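Long-range contacts in putative periplasmic protein ydgH (PDB 4EVU), which is of unknown function but is a putative secreted effector of Salmonella, whose C-terminal part is this small YdgH/BhsA/McbA-like (DUF1471) domain: residues B[7-12]-B[48-53]; B[23-28]-B[64-69]. All coordinates share one frame; numbering follows the deposited sequence.

Contact 1. Residues B[7-12]-B[48-53]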
loop_
_atom_site.group_PDB
_atom_site.type_symbol
_atom_site.label_atom_id
_atom_site.label_comp_id
_atom_site.label_asym_id
_atom_site.label_seq_id
_atom_site.Cartn_x
_atom_site.Cartn_y
_atom_site.Cartn_z
ATOM N N GLU B 7 12.288 0.920 8.393
ATOM C CA GLU B 7 11.823 1.924 7.440
ATOM C C GLU B 7 11.606 1.332 6.042
ATOM O O GLU B 7 12.329 0.453 5.571
ATOM C CB GLU B 7 12.835 3.068 7.320
ATOM C CG GLU B 7 13.101 3.900 8.560
ATOM C CD GLU B 7 14.460 4.604 8.481
ATOM O OE1 GLU B 7 14.818 5.144 7.402
ATOM O OE2 GLU B 7 15.192 4.595 9.493
ATOM N N GLU B 8 10.575 1.829 5.390
ATOM C CA GLU B 8 10.299 1.500 4.016
ATOM C C GLU B 8 11.212 2.323 3.093
ATOM O O GLU B 8 11.358 3.535 3.287
ATOM C CB GLU B 8 8.833 1.844 3.657
ATOM C CG GLU B 8 8.456 1.329 2.269
ATOM C CD GLU B 8 7.039 1.633 1.833
ATOM O OE1 GLU B 8 6.404 2.591 2.341
ATOM O OE2 GLU B 8 6.581 0.908 0.919
ATOM N N LEU B 9 11.796 1.672 2.089
ATOM C CA LEU B 9 12.605 2.345 1.081
ATOM C C LEU B 9 11.826 2.582 -0.186
ATOM O O LEU B 9 10.949 1.775 -0.554
ATOM C CB LEU B 9 13.771 1.452 0.662
ATOM C CG LEU B 9 14.736 1.049 1.743
ATOM C CD1 LEU B 9 15.633 -0.058 1.224
ATOM C CD2 LEU B 9 15.539 2.244 2.215
ATOM N N ASN B 10 12.165 3.643 -0.892
ATOM C CA ASN B 10 11.648 3.844 -2.222
ATOM C C ASN B 10 12.506 3.101 -3.264
ATOM O O ASN B 10 13.562 2.556 -2.937
ATOM C CB ASN B 10 11.457 5.326 -2.536
ATOM C CG ASN B 10 12.721 6.088 -2.611
ATOM O OD1 ASN B 10 13.779 5.568 -2.929
ATOM N ND2 ASN B 10 12.621 7.370 -2.281
ATOM N N LYS B 11 12.029 3.060 -4.498
ATOM C CA LYS B 11 12.674 2.291 -5.552
ATOM C C LYS B 11 14.138 2.701 -5.758
ATOM O O LYS B 11 14.999 1.828 -5.941
ATOM C CB LYS B 11 11.874 2.422 -6.854
ATOM C CG LYS B 11 12.468 1.775 -8.086
ATOM C CD LYS B 11 11.640 2.093 -9.356
ATOM C CE LYS B 11 12.232 1.438 -10.648
ATOM N NZ LYS B 11 11.609 1.927 -11.952
ATOM N N ALA B 12 14.401 4.009 -5.857
ATOM C CA ALA B 12 15.755 4.449 -6.204
ATOM C C ALA B 12 16.718 4.141 -5.073
ATOM O O ALA B 12 17.895 3.827 -5.297
ATOM C CB ALA B 12 15.766 5.939 -6.507
ATOM N N ALA B 48 15.893 -7.097 9.830
ATOM C CA ALA B 48 16.094 -6.083 8.805
ATOM C C ALA B 48 15.896 -4.726 9.446
ATOM O O ALA B 48 15.102 -4.592 10.390
ATOM C CB ALA B 48 15.079 -6.254 7.667
ATOM N N LYS B 49 16.613 -3.743 8.921
ATOM C CA LYS B 49 16.398 -2.333 9.246
ATOM C C LYS B 49 15.534 -1.628 8.191
ATOM O O LYS B 49 14.922 -0.604 8.492
ATOM C CB LYS B 49 17.753 -1.630 9.378
ATOM C CG LYS B 49 18.658 -2.196 10.478
ATOM C CD LYS B 49 18.344 -1.605 11.830
ATOM C CE LYS B 49 19.561 -1.604 12.768
ATOM N NZ LYS B 49 19.269 -1.036 14.128
ATOM N N TYR B 50 15.441 -2.181 6.979
ATOM C CA TYR B 50 14.700 -1.567 5.892
ATOM C C TYR B 50 14.016 -2.659 5.095
ATOM O O TYR B 50 14.490 -3.798 5.072
ATOM C CB TYR B 50 15.588 -0.790 4.921
ATOM C CG TYR B 50 16.530 0.153 5.598
ATOM C CD1 TYR B 50 16.099 1.411 6.005
ATOM C CD2 TYR B 50 17.814 -0.242 5.926
ATOM C CE1 TYR B 50 16.964 2.287 6.682
ATOM C CE2 TYR B 50 18.668 0.597 6.588
ATOM C CZ TYR B 50 18.257 1.852 6.975
ATOM O OH TYR B 50 19.188 2.661 7.644
ATOM N N TYR B 51 12.947 -2.285 4.397
ATOM C CA TYR B 51 12.324 -3.173 3.426
ATOM C C TYR B 51 11.884 -2.385 2.198
ATOM O O TYR B 51 11.694 -1.186 2.269
ATOM C CB TYR B 51 11.143 -3.953 4.037
ATOM C CG TYR B 51 9.993 -3.076 4.407
ATOM C CD1 TYR B 51 9.003 -2.772 3.501
ATOM C CD2 TYR B 51 9.903 -2.545 5.688
ATOM C CE1 TYR B 51 7.923 -1.952 3.836
ATOM C CE2 TYR B 51 8.835 -1.714 6.019
ATOM C CZ TYR B 51 7.844 -1.439 5.088
ATOM O OH TYR B 51 6.802 -0.603 5.429
ATOM N N HIS B 52 11.684 -3.099 1.098
ATOM C CA HIS B 52 11.163 -2.526 -0.121
ATOM C C HIS B 52 10.173 -3.509 -0.722
ATOM O O HIS B 52 10.500 -4.666 -0.995
ATOM C CB HIS B 52 12.259 -2.243 -1.143
ATOM C CG HIS B 52 11.748 -1.694 -2.415
ATOM N ND1 HIS B 52 11.100 -0.482 -2.501
ATOM C CD2 HIS B 52 11.703 -2.244 -3.645
ATOM C CE1 HIS B 52 10.693 -0.311 -3.750
ATOM N NE2 HIS B 52 11.067 -1.353 -4.465
ATOM N N ILE B 53 8.911 -3.061 -0.864
ATOM C CA ILE B 53 7.883 -3.901 -1.439
ATOM C C ILE B 53 8.176 -4.153 -2.922
ATOM O O ILE B 53 8.425 -3.234 -3.677
ATOM C CB ILE B 53 6.444 -3.310 -1.220
ATOM C CG1 ILE B 53 6.111 -3.189 0.322
ATOM C CG2 ILE B 53 5.399 -4.115 -2.014
ATOM C CD1 ILE B 53 4.721 -2.899 0.736
HETATM O O HOH W 1 8.457 -0.235 -0.645
#

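Contact 2. Residues B[23-28]-B[64-69]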
loop_
_atom_site.group_PDB
_atom_site.type_symbol
_atom_site.label_atom_id
_atom_site.label_comp_id
_atom_site.label_asym_id
_atom_site.label_seq_id
_atom_site.Cartn_x
_atom_site.Cartn_y
_atom_site.Cartn_z
ATOM N N VAL B 23 10.293 -11.243 2.624
ATOM C CA VAL B 23 9.103 -11.760 3.289
ATOM C C VAL B 23 8.005 -11.800 2.199
ATOM O O VAL B 23 7.937 -10.938 1.321
ATOM C CB VAL B 23 8.615 -10.879 4.456
ATOM C CG1 VAL B 23 9.614 -10.830 5.540
ATOM C CG2 VAL B 23 8.319 -9.519 4.021
ATOM N N LYS B 24 7.174 -12.834 2.278
ATOM C CA LYS B 24 6.074 -13.021 1.329
ATOM C C LYS B 24 4.942 -13.678 2.072
ATOM O O LYS B 24 5.109 -14.715 2.668
ATOM C CB LYS B 24 6.547 -13.889 0.178
ATOM C CG LYS B 24 5.638 -13.843 -1.012
ATOM C CD LYS B 24 4.618 -14.969 -0.981
ATOM C CE LYS B 24 3.572 -14.766 -2.087
ATOM N NZ LYS B 24 2.603 -15.907 -2.079
ATOM N N PHE B 25 3.780 -13.054 2.037
ATOM C CA PHE B 25 2.654 -13.528 2.807
ATOM C C PHE B 25 1.344 -12.953 2.283
ATOM O O PHE B 25 1.341 -12.024 1.498
ATOM C CB PHE B 25 2.815 -13.152 4.285
ATOM C CG PHE B 25 2.769 -11.671 4.561
ATOM C CD1 PHE B 25 1.615 -11.066 5.052
ATOM C CD2 PHE B 25 3.877 -10.891 4.318
ATOM C CE1 PHE B 25 1.576 -9.710 5.289
ATOM C CE2 PHE B 25 3.855 -9.532 4.525
ATOM C CZ PHE B 25 2.721 -8.928 5.038
ATOM N N THR B 26 0.245 -13.541 2.755
ATOM C CA THR B 26 -1.106 -13.069 2.457
ATOM C C THR B 26 -1.810 -12.793 3.761
ATOM O O THR B 26 -1.680 -13.581 4.698
ATOM C CB THR B 26 -1.869 -14.154 1.716
ATOM O OG1 THR B 26 -1.218 -14.442 0.480
ATOM C CG2 THR B 26 -3.268 -13.748 1.430
ATOM N N GLY B 27 -2.514 -11.662 3.831
ATOM C CA GLY B 27 -3.350 -11.358 4.979
ATOM C C GLY B 27 -4.343 -10.257 4.719
ATOM O O GLY B 27 -4.465 -9.784 3.618
ATOM N N ASN B 28 -5.027 -9.840 5.763
ATOM C CA ASN B 28 -5.999 -8.774 5.660
ATOM C C ASN B 28 -5.344 -7.420 5.368
ATOM O O ASN B 28 -4.369 -7.027 6.030
ATOM C CB ASN B 28 -6.789 -8.701 6.951
ATOM C CG ASN B 28 -7.516 -9.997 7.250
ATOM O OD1 ASN B 28 -7.456 -10.521 8.360
ATOM N ND2 ASN B 28 -8.198 -10.528 6.243
ATOM N N ILE B 64 -4.674 -9.169 0.821
ATOM C CA ILE B 64 -3.579 -8.692 -0.030
ATOM C C ILE B 64 -2.426 -9.698 0.107
ATOM O O ILE B 64 -2.213 -10.230 1.179
ATOM C CB ILE B 64 -3.158 -7.230 0.360
ATOM C CG1 ILE B 64 -2.150 -6.699 -0.616
ATOM C CG2 ILE B 64 -2.693 -7.117 1.812
ATOM C CD1 ILE B 64 -1.840 -5.212 -0.514
ATOM N N THR B 65 -1.768 -10.005 -0.999
ATOM C CA THR B 65 -0.542 -10.801 -1.023
ATOM C C THR B 65 0.582 -9.856 -1.346
ATOM O O THR B 65 0.483 -9.047 -2.242
ATOM C CB THR B 65 -0.673 -11.933 -2.067
ATOM O OG1 THR B 65 -1.708 -12.820 -1.658
ATOM C CG2 THR B 65 0.614 -12.710 -2.192
ATOM N N ILE B 66 1.633 -9.910 -0.536
ATOM C CA ILE B 66 2.725 -8.973 -0.624
ATOM C C ILE B 66 4.025 -9.677 -0.517
ATOM O O ILE B 66 4.156 -10.618 0.277
ATOM C CB ILE B 66 2.715 -8.053 0.629
ATOM C CG1 ILE B 66 1.710 -6.957 0.468
ATOM C CG2 ILE B 66 4.106 -7.407 0.902
ATOM C CD1 ILE B 66 2.367 -5.575 0.201
ATOM N N SER B 67 5.012 -9.136 -1.240
ATOM C CA SER B 67 6.381 -9.508 -0.960
ATOM C C SER B 67 7.248 -8.258 -0.865
ATOM O O SER B 67 6.975 -7.250 -1.489
ATOM C CB SER B 67 6.916 -10.418 -2.013
ATOM O OG SER B 67 7.014 -9.793 -3.239
ATOM N N ALA B 68 8.310 -8.381 -0.076
ATOM C CA ALA B 68 9.261 -7.306 0.174
ATOM C C ALA B 68 10.660 -7.836 0.366
ATOM O O ALA B 68 10.888 -8.815 1.075
ATOM C CB ALA B 68 8.868 -6.501 1.419
ATOM N N ASP B 69 11.596 -7.168 -0.272
ATOM C CA ASP B 69 13.020 -7.418 -0.039
ATOM C C ASP B 69 13.399 -6.768 1.314
ATOM O O ASP B 69 12.876 -5.693 1.661
ATOM C CB ASP B 69 13.840 -6.775 -1.129
ATOM C CG ASP B 69 13.914 -7.550 -2.419
ATOM O OD1 ASP B 69 13.707 -8.780 -2.416
ATOM O OD2 ASP B 69 14.268 -6.894 -3.455
#

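Contact 1. Residues B[7-12]-B[48-53]
E8 lies over Y51 in the tightly packed part. CA of E8 sits above one face of the Y51 ring, offset toward the rim, in a CH-pi contact 4.1 Å from the centroid. CB and CG of E8 continue across the ring toward CZ and CE1. The Y51 ring comes under E8 because its CG stands between the backbone N and the carbonyl carbon (chi1 67°). L9 is buried, and its CD1 lies 3.8 Å from CB of Y50.

The backbones pair in parallel. N of E7 bonds O of K49, N of Y51 bonds O of E7, and N of L9 bonds O of Y51. H52 adds a side-chain bond: its ND1 donates to O of L9 at 3.0 Å, in its own ring plane but from above the carbonyl plane. A water links the same carbonyl to OE2 of E8 and to N of I53. OE2 of E8 also accepts from N of M32 of the second subunit.

On the looser, more exposed side E7 runs alongside Y50, with OE1 at the ring edge, 3.6 Å from CE1, and the carboxylate and ring planes nearly perpendicular. K49 and Y50 form a classic beta bulge against Y71. The arrangement is a short parallel strand, 7-8, outermost in this chain's mixed sheet and laid against strand 50-57.

Contact 2. Residues B[23-28]-B[64-69]
I64 opens the pairing with G27, a hydrogen-bonded antiparallel pair. N of I64 bonds O of G27 at 2.9 Å, and N of G27 returns a bond to O of I64. CG2 of I64 rests 3.7 Å from O of G27.

T65 comes next, facing T26 in a non-hydrogen-bonded pair. Here the side chains make the bond: OG1 of T65 and OG1 of T26 are 2.7 Å apart, and either could donate. Both hydroxyls lie beside their own backbone N (chi1 -64° for T65, -62° for T26), which brings them together across the strands. CG2 of T65 also meets the lysine chain of K24, 3.6 Å from its CE. The bend of K24 at chi2 (-94°) carries CE along the sheet to this methyl.

I66 pairs with F25 through two backbone bonds. Their side chains share the other face, where CG2 of I66 is 4.2 Å from CE2 of F25. S67 returns to the face of K24 and T65, with its CB 3.8 Å from CG of K24. Its OG bonds OG1 of T54 on strand 50-57. A68 closes the ladder in a two-bond pair with V23, and its CB lies 4.0 Å from CG2 of V23.

The face carrying V23, F25, I64 and I66 is covered by helix 32-45: V39 touches F25 and I66, I35 touches I64, and R42 makes a cation-pi contact with F25. Strand 63-71 lies between strands 21-28 and 50-57, with strand 21-28 at the edge of the sheet within this chain.

In the fold
Strand 7-8, near the N terminus, pairs with strand 50-57. Contact 1 therefore closes a loop that holds helix 11-15, strand 21-28 and helix 32-45. Contact 2 closes a second loop, from strand 21-28 to strand 63-71, which holds helix 32-45 and strand 50-57. The two loops cross rather than nest: their segments alternate along the chain. Their centres are about 14 Å apart, on opposite sides of the chain's centre. They meet where strands 50-57 and 63-71 lie side by side: O of H52 probably accepts a hydrogen bond from N of D69, 2.8 Å away. Together they join both strands outermost within this chain to the two inner ones, and both contacts touch the second subunit.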